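Local atomic coordinates of Abbfa_003403 (Acinetobacter baumannii, PDB entry 4ZXH), a protein that is a four-domain nonribosomal peptide synthetase that probably builds and releases a peptide-type product with condensation, adenylation, phosphopantetheine-bearing carrier and thioesterase domains. Residues P210-I215 with P933-P938; P216-R221 with C854-G859; L928-P933 with L1031-T1036. All blocks are in the same frame, centred on the assembly; numbering follows the deposited sequence.

Interaction 1: residues P210-I215 with P933-P938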
# COMPACT_ATOMS: atom_id res chain seq x y z
N PRO A 210 -2.86 16.10 -3.00
CA PRO A 210 -3.18 14.72 -2.67
C PRO A 210 -1.91 13.93 -2.28
O PRO A 210 -0.79 14.23 -2.68
CB PRO A 210 -3.78 14.18 -3.97
CG PRO A 210 -3.08 14.93 -5.00
CD PRO A 210 -2.86 16.33 -4.45
N HIS A 211 -2.13 12.92 -1.46
CA HIS A 211 -1.10 12.02 -1.03
C HIS A 211 -0.50 11.28 -2.22
O HIS A 211 0.72 11.09 -2.29
CB HIS A 211 -1.69 11.04 -0.01
CG HIS A 211 -0.75 9.99 0.46
ND1 HIS A 211 0.11 10.19 1.52
CD2 HIS A 211 -0.55 8.72 0.04
CE1 HIS A 211 0.80 9.08 1.73
NE2 HIS A 211 0.42 8.18 0.84
N VAL A 212 -1.35 10.86 -3.15
CA VAL A 212 -0.92 10.13 -4.34
C VAL A 212 -1.85 10.45 -5.51
O VAL A 212 -3.02 10.79 -5.31
CB VAL A 212 -0.88 8.59 -4.07
CG1 VAL A 212 -2.23 8.06 -3.64
CG2 VAL A 212 -0.41 7.85 -5.28
N HIS A 213 -1.32 10.38 -6.73
CA HIS A 213 -2.11 10.63 -7.93
C HIS A 213 -3.12 9.52 -8.13
O HIS A 213 -3.04 8.49 -7.48
CB HIS A 213 -1.22 10.72 -9.15
CG HIS A 213 -0.54 9.43 -9.48
ND1 HIS A 213 -1.19 8.39 -10.12
CD2 HIS A 213 0.72 9.00 -9.24
CE1 HIS A 213 -0.35 7.38 -10.27
NE2 HIS A 213 0.81 7.72 -9.74
N SER A 214 -4.04 9.71 -9.06
CA SER A 214 -5.10 8.73 -9.26
C SER A 214 -5.12 8.26 -10.69
O SER A 214 -6.18 8.08 -11.28
CB SER A 214 -6.45 9.31 -8.87
OG SER A 214 -6.38 9.99 -7.62
N ILE A 215 -3.93 8.09 -11.26
CA ILE A 215 -3.83 7.48 -12.57
C ILE A 215 -4.02 5.97 -12.44
O ILE A 215 -3.37 5.33 -11.62
CB ILE A 215 -2.48 7.78 -13.22
CG1 ILE A 215 -2.36 9.28 -13.47
CG2 ILE A 215 -2.33 7.02 -14.53
CD1 ILE A 215 -0.97 9.72 -13.88
N PRO A 933 0.60 -0.63 0.43
CA PRO A 933 1.00 0.77 0.58
C PRO A 933 0.29 1.34 1.78
O PRO A 933 -0.82 0.89 2.07
CB PRO A 933 0.52 1.44 -0.71
CG PRO A 933 0.42 0.33 -1.68
CD PRO A 933 0.06 -0.92 -0.90
N ALA A 934 0.89 2.30 2.45
CA ALA A 934 0.34 2.84 3.68
C ALA A 934 -1.07 3.39 3.49
O ALA A 934 -1.92 3.25 4.36
CB ALA A 934 1.24 3.90 4.23
N TYR A 935 -1.33 4.01 2.34
CA TYR A 935 -2.63 4.62 2.14
C TYR A 935 -3.72 3.58 1.93
O TYR A 935 -4.90 3.91 1.97
CB TYR A 935 -2.61 5.62 0.97
CG TYR A 935 -2.34 5.05 -0.40
CD1 TYR A 935 -1.04 5.00 -0.92
CD2 TYR A 935 -3.38 4.61 -1.22
CE1 TYR A 935 -0.79 4.50 -2.19
CE2 TYR A 935 -3.14 4.11 -2.49
CZ TYR A 935 -1.84 4.06 -2.97
OH TYR A 935 -1.60 3.56 -4.24
N MET A 936 -3.34 2.32 1.73
CA MET A 936 -4.34 1.27 1.55
C MET A 936 -4.56 0.40 2.82
O MET A 936 -5.25 -0.63 2.77
CB MET A 936 -3.95 0.40 0.35
CG MET A 936 -4.05 1.18 -0.94
SD MET A 936 -3.46 0.37 -2.43
CE MET A 936 -4.73 -0.87 -2.66
N VAL A 937 -3.99 0.82 3.94
CA VAL A 937 -4.15 0.08 5.19
C VAL A 937 -5.35 0.57 5.98
O VAL A 937 -5.38 1.73 6.39
CB VAL A 937 -2.92 0.20 6.09
CG1 VAL A 937 -3.20 -0.49 7.43
CG2 VAL A 937 -1.71 -0.38 5.40
N PRO A 938 -6.35 -0.31 6.20
CA PRO A 938 -7.62 0.05 6.84
C PRO A 938 -7.44 0.65 8.22
O PRO A 938 -6.51 0.28 8.94
CB PRO A 938 -8.37 -1.28 6.92
CG PRO A 938 -7.86 -2.04 5.77
CD PRO A 938 -6.38 -1.69 5.69
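Y935 leaves a 3-10 turn, residues 934-936, and lays its side chain against H211 and V212 in a condensation-domain loop. The turn belongs to the sequence LPAYMVP, which matches the ninth core motif of nonribosomal adenylation domains, so the contact joins the small C-terminal adenylation subdomain to the condensation domain.

The apolar part rests on V212. Its CG1 lies over the middle of the Y935 ring, 4.0 Å from the centroid and 8° off the normal, a CH-pi contact over the centre of one face. The valine and tyrosine side chains run at about a right angle, and a branched residue suits the place because one methyl can be spent on the ring. H211 adds an aromatic neighbour in a less regular pose. The planes of the two rings are inclined at 63°, with centroids 5.8 Å apart, and imidazole CD2 comes 3.8 Å from Y935 CB, at the root of the tyrosine. In Y935 a chi1 of 65° sets CG in the gap flanked by N and C, which turns the ring to the condensation loop.

Hydrogen bonds between the two segments are lacking, but D347 joins them. Its OD2 is hydrogen-bonded to both H211 NE2 and Y935 N, a bridge from imidazole to turn for which the NE2 of a histidine is well suited. F876 also meets the tyrosine ring.

Backbone bonds shape the turn itself: M936 N reaches P933 O at 2.9 Å, and V937 N reaches A934 O at 3.2 Å. In the loop, H213 ND1 accepts I215 N at 3.0 Å, within the imidazole plane. Tyrosine suits the place because its ring offers a face to the valine while its oxygen reaches a polar partner: Y935 OH is hydrogen-bonded to R221 NE.

Interaction 2: residues P216-R221 with C854-G859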
# COMPACT_ATOMS: atom_id res chain seq x y z
N PRO A 216 -4.92 5.40 -13.25
CA PRO A 216 -5.15 3.95 -13.20
C PRO A 216 -3.87 3.16 -13.49
O PRO A 216 -3.19 3.41 -14.50
CB PRO A 216 -6.19 3.71 -14.29
CG PRO A 216 -6.84 5.04 -14.48
CD PRO A 216 -5.77 6.06 -14.26
N LEU A 217 -3.54 2.22 -12.60
CA LEU A 217 -2.36 1.40 -12.77
C LEU A 217 -2.73 0.10 -13.45
O LEU A 217 -3.89 -0.31 -13.44
CB LEU A 217 -1.70 1.12 -11.43
CG LEU A 217 -1.45 2.31 -10.51
CD1 LEU A 217 -0.69 1.85 -9.26
CD2 LEU A 217 -0.72 3.42 -11.24
N ASP A 218 -1.73 -0.54 -14.06
CA ASP A 218 -1.93 -1.84 -14.67
C ASP A 218 -1.69 -2.95 -13.67
O ASP A 218 -2.19 -4.06 -13.84
CB ASP A 218 -1.00 -2.00 -15.87
CG ASP A 218 -1.43 -1.15 -17.05
OD1 ASP A 218 -2.62 -1.20 -17.42
OD2 ASP A 218 -0.57 -0.41 -17.58
N TYR A 219 -0.94 -2.65 -12.62
CA TYR A 219 -0.61 -3.62 -11.59
C TYR A 219 -0.82 -2.98 -10.23
O TYR A 219 -0.78 -1.75 -10.12
CB TYR A 219 0.83 -4.10 -11.75
CG TYR A 219 1.18 -4.43 -13.19
CD1 TYR A 219 0.56 -5.49 -13.84
CD2 TYR A 219 2.13 -3.69 -13.89
CE1 TYR A 219 0.86 -5.80 -15.16
CE2 TYR A 219 2.43 -4.00 -15.22
CZ TYR A 219 1.78 -5.06 -15.84
OH TYR A 219 2.06 -5.38 -17.16
N PRO A 220 -1.05 -3.79 -9.19
CA PRO A 220 -1.16 -3.24 -7.84
C PRO A 220 0.18 -2.69 -7.31
O PRO A 220 1.24 -3.31 -7.47
CB PRO A 220 -1.61 -4.45 -7.01
CG PRO A 220 -1.17 -5.64 -7.80
CD PRO A 220 -1.31 -5.24 -9.23
N ARG A 221 0.12 -1.52 -6.70
CA ARG A 221 1.32 -0.87 -6.19
C ARG A 221 1.96 -1.69 -5.05
O ARG A 221 1.29 -2.04 -4.07
CB ARG A 221 0.99 0.55 -5.72
CG ARG A 221 2.20 1.38 -5.45
CD ARG A 221 1.84 2.68 -4.75
NE ARG A 221 0.99 3.51 -5.59
CZ ARG A 221 1.46 4.36 -6.50
NH1 ARG A 221 0.61 5.07 -7.22
NH2 ARG A 221 2.77 4.48 -6.69
N CYS A 854 -12.93 0.19 -16.93
CA CYS A 854 -11.73 0.77 -17.52
C CYS A 854 -11.46 0.18 -18.91
O CYS A 854 -11.45 -1.03 -19.10
CB CYS A 854 -10.51 0.56 -16.60
SG CYS A 854 -9.02 1.56 -17.11
N LEU A 855 -11.26 1.07 -19.88
CA LEU A 855 -10.85 0.65 -21.21
C LEU A 855 -9.35 0.49 -21.19
O LEU A 855 -8.61 1.47 -21.25
CB LEU A 855 -11.28 1.67 -22.26
CG LEU A 855 -10.85 1.44 -23.71
CD1 LEU A 855 -11.54 0.22 -24.31
CD2 LEU A 855 -11.12 2.69 -24.54
N ARG A 856 -8.89 -0.75 -21.07
CA ARG A 856 -7.47 -1.02 -21.01
C ARG A 856 -6.82 -0.76 -22.36
O ARG A 856 -7.48 -0.81 -23.41
CB ARG A 856 -7.22 -2.45 -20.55
CG ARG A 856 -7.72 -2.72 -19.14
CD ARG A 856 -7.11 -1.72 -18.17
NE ARG A 856 -7.37 -2.02 -16.76
CZ ARG A 856 -6.77 -1.40 -15.76
NH1 ARG A 856 -5.87 -0.45 -16.01
NH2 ARG A 856 -7.04 -1.73 -14.50
N THR A 857 -5.53 -0.45 -22.33
CA THR A 857 -4.72 -0.29 -23.53
C THR A 857 -4.73 -1.60 -24.32
O THR A 857 -4.63 -1.62 -25.54
CB THR A 857 -3.28 0.14 -23.17
OG1 THR A 857 -2.65 -0.87 -22.36
CG2 THR A 857 -3.30 1.46 -22.40
N ASP A 858 -4.87 -2.68 -23.57
CA ASP A 858 -5.00 -4.03 -24.11
C ASP A 858 -6.17 -4.16 -25.10
O ASP A 858 -6.05 -4.84 -26.12
CB ASP A 858 -5.18 -5.00 -22.94
CG ASP A 858 -4.73 -6.40 -23.28
OD1 ASP A 858 -4.59 -6.70 -24.48
OD2 ASP A 858 -4.53 -7.20 -22.34
N GLY A 859 -7.29 -3.51 -24.78
CA GLY A 859 -8.54 -3.72 -25.50
C GLY A 859 -9.52 -4.48 -24.62
O GLY A 859 -10.66 -4.73 -25.01
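R856 stretches from the end of strand 846-855 to L217 and D218 in a condensation-domain loop. From CB the chain bends at chi2, -55°, then runs out through CD. NE is hydrogen-bonded to T862 OG1, which steadies the start of the guanidinium. C854 SG lies 3.6 Å above the guanidinium plane, over its rim. At the tip, NH1 donates to L217 O at 3.2 Å with an N-H...O angle of 143°, reaching the oxygen from above the carbonyl plane. The same NH1 is 3.6 Å from D218 OD1. That is a long salt bridge, with the oxygen well out of the guanidinium plane, so charge alone acts there. The other carboxylate oxygen, D218 OD2, has stronger partners in S430 OG and S427 N. Arginine suits this place because its length and spread of N-H groups let it serve its own sheet and another domain together. The contact thus spans from the antiparallel sheet of the large adenylation subdomain, where strand 861-863 pairs alongside 846-855, to the condensation domain, where T857 also rests on helix 428-447.

Interaction 3: residues L928-P933 with L1031-T1036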
# COMPACT_ATOMS: atom_id res chain seq x y z
N LEU A 928 -1.02 -6.43 7.07
CA LEU A 928 -1.31 -5.56 5.93
C LEU A 928 -0.30 -4.42 5.84
O LEU A 928 0.07 -4.00 4.74
CB LEU A 928 -2.73 -5.00 6.02
CG LEU A 928 -3.91 -5.97 6.08
CD1 LEU A 928 -5.18 -5.19 5.82
CD2 LEU A 928 -3.79 -7.10 5.10
N GLN A 929 0.17 -3.92 6.97
CA GLN A 929 1.15 -2.85 6.95
C GLN A 929 2.43 -3.21 6.19
O GLN A 929 3.05 -2.34 5.59
CB GLN A 929 1.49 -2.43 8.37
CG GLN A 929 0.80 -1.15 8.83
CD GLN A 929 0.84 -1.00 10.34
OE1 GLN A 929 0.96 -1.99 11.07
NE2 GLN A 929 0.74 0.23 10.82
N ILE A 930 2.79 -4.49 6.18
CA ILE A 930 4.01 -4.89 5.52
C ILE A 930 3.69 -5.30 4.06
O ILE A 930 4.60 -5.39 3.22
CB ILE A 930 4.75 -6.05 6.29
CG1 ILE A 930 4.15 -7.43 6.03
CG2 ILE A 930 4.76 -5.79 7.81
CD1 ILE A 930 5.03 -8.27 5.15
N HIS A 931 2.41 -5.48 3.75
CA HIS A 931 2.01 -5.96 2.40
C HIS A 931 1.28 -4.94 1.52
O HIS A 931 1.12 -5.14 0.31
CB HIS A 931 1.15 -7.21 2.53
CG HIS A 931 1.91 -8.42 2.97
ND1 HIS A 931 2.93 -8.97 2.22
CD2 HIS A 931 1.81 -9.17 4.09
CE1 HIS A 931 3.42 -10.02 2.86
NE2 HIS A 931 2.76 -10.16 4.00
N LEU A 932 0.85 -3.85 2.12
CA LEU A 932 0.12 -2.82 1.40
C LEU A 932 0.84 -1.47 1.45
O LEU A 932 1.60 -1.21 2.38
CB LEU A 932 -1.27 -2.69 1.99
CG LEU A 932 -2.18 -3.85 1.61
CD1 LEU A 932 -3.52 -3.69 2.28
CD2 LEU A 932 -2.35 -3.87 0.10
N PRO A 933 0.60 -0.63 0.43
CA PRO A 933 1.00 0.77 0.58
C PRO A 933 0.29 1.34 1.78
O PRO A 933 -0.82 0.89 2.07
CB PRO A 933 0.52 1.44 -0.71
CG PRO A 933 0.42 0.33 -1.68
CD PRO A 933 0.06 -0.92 -0.90
N LEU A 1031 13.39 1.00 10.07
CA LEU A 1031 12.69 2.03 10.82
C LEU A 1031 11.48 2.57 10.06
O LEU A 1031 10.46 2.93 10.65
CB LEU A 1031 13.63 3.19 11.16
CG LEU A 1031 12.95 4.38 11.83
CD1 LEU A 1031 12.34 3.96 13.13
CD2 LEU A 1031 13.96 5.48 12.06
N ALA A 1032 11.58 2.62 8.74
CA ALA A 1032 10.49 3.16 7.94
C ALA A 1032 9.28 2.28 7.98
O ALA A 1032 8.14 2.71 7.83
CB ALA A 1032 10.93 3.33 6.53
N GLN A 1033 9.54 1.04 8.30
CA GLN A 1033 8.49 0.09 8.16
C GLN A 1033 8.03 -0.44 9.51
O GLN A 1033 6.85 -0.77 9.72
CB GLN A 1033 9.03 -0.93 7.19
CG GLN A 1033 8.35 -2.29 6.97
CD GLN A 1033 6.81 -2.17 6.78
OE1 GLN A 1033 6.17 -2.15 7.78
NE2 GLN A 1033 6.26 -1.82 5.53
N TYR A 1034 8.95 -0.39 10.47
CA TYR A 1034 8.62 -0.54 11.88
C TYR A 1034 8.84 0.77 12.65
O TYR A 1034 9.80 0.90 13.39
CB TYR A 1034 9.45 -1.68 12.49
CG TYR A 1034 9.28 -2.97 11.71
CD1 TYR A 1034 8.17 -3.79 11.92
CD2 TYR A 1034 10.19 -3.33 10.74
CE1 TYR A 1034 8.00 -4.96 11.19
CE2 TYR A 1034 10.03 -4.49 10.00
CZ TYR A 1034 8.92 -5.30 10.23
OH TYR A 1034 8.72 -6.45 9.51
N SER A 1035 7.91 1.72 12.53
CA SER A 1035 8.15 3.09 13.02
C SER A 1035 7.51 3.50 14.37
O SER A 1035 7.60 4.66 14.79
CB SER A 1035 7.72 4.07 11.94
OG SER A 1035 6.44 3.73 11.46
N THR A 1036 6.86 2.56 15.04
CA THR A 1036 6.49 2.77 16.44
C THR A 1036 7.45 2.01 17.32
O THR A 1036 8.12 1.09 16.85
CB THR A 1036 5.08 2.29 16.74
OG1 THR A 1036 5.06 0.85 16.67
CG2 THR A 1036 4.06 2.91 15.78
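Q1033 extends its amide to the backbone of Q929 and I930. In the first shell, Q1033 NE2 donates to Q929 O at 3.3 Å. An N-H...O angle of 143° makes the bond bent, and separately the donor stands 33° off the carbonyl plane. The same NE2 lies 3.8 Å from I930 CA, while OE1 stands 3.9 Å from I930 CG2, so the amide spreads along one side of the helix with a methyl beside its oxygen. The glutamine chain bends at chi2, 47°, which swings the amide round to the other segment. Y1034 adds a looser touch, its OH 4.4 Å from I930 CG2.

Further out, Y1034 is the first residue to leave helical geometry after helix 1028-1033. Next, S1035 OG is hydrogen-bonded to D1000 OD2, and T1036 caps helix 1037-1046 through R1039 N. R1039 in turn packs against the side chains of Q929 and Y1034.

On the other side, Q929 O lies close to the C-terminal end of helix 921-931. There L928 O takes both H931 N, at 2.9 Å, and L932 N, at 2.7 Å. The residue four places after Q929 is P933, which has no N-H for the usual helical bond.

A glutamine suits the place because its long, flexible chain brings an N-H donor to a carbonyl that P933 cannot serve, and whose partial negative charge is probably enhanced near the helix end. One bent bond and a few van der Waals touches of polar atoms on carbon imply that these two segments hold each other only lightly, which would be consistent with a carrier that moves between catalytic partners.

How the interactions relate
From the N terminus, the condensation loop between helix 197-205 and strand 229-235 supplies 210-215 and then 216-221. Interaction 2 closes first, when the chain reaches 854-859 in the large adenylation subdomain, and its loop lies within the longer one that interaction 1 closes at 933-938. Interaction 3 opens at 928-933, just before that closure, and ends in the carrier at 1031-1036, so interactions 1 and 3 cross and share P933. Interactions 2 and 3 follow in series. R221 of 216-221 also packs with its backbone oxygen on that shared proline. Together they tie the condensation domain to both adenylation subdomains, and the smaller of these to the carrier.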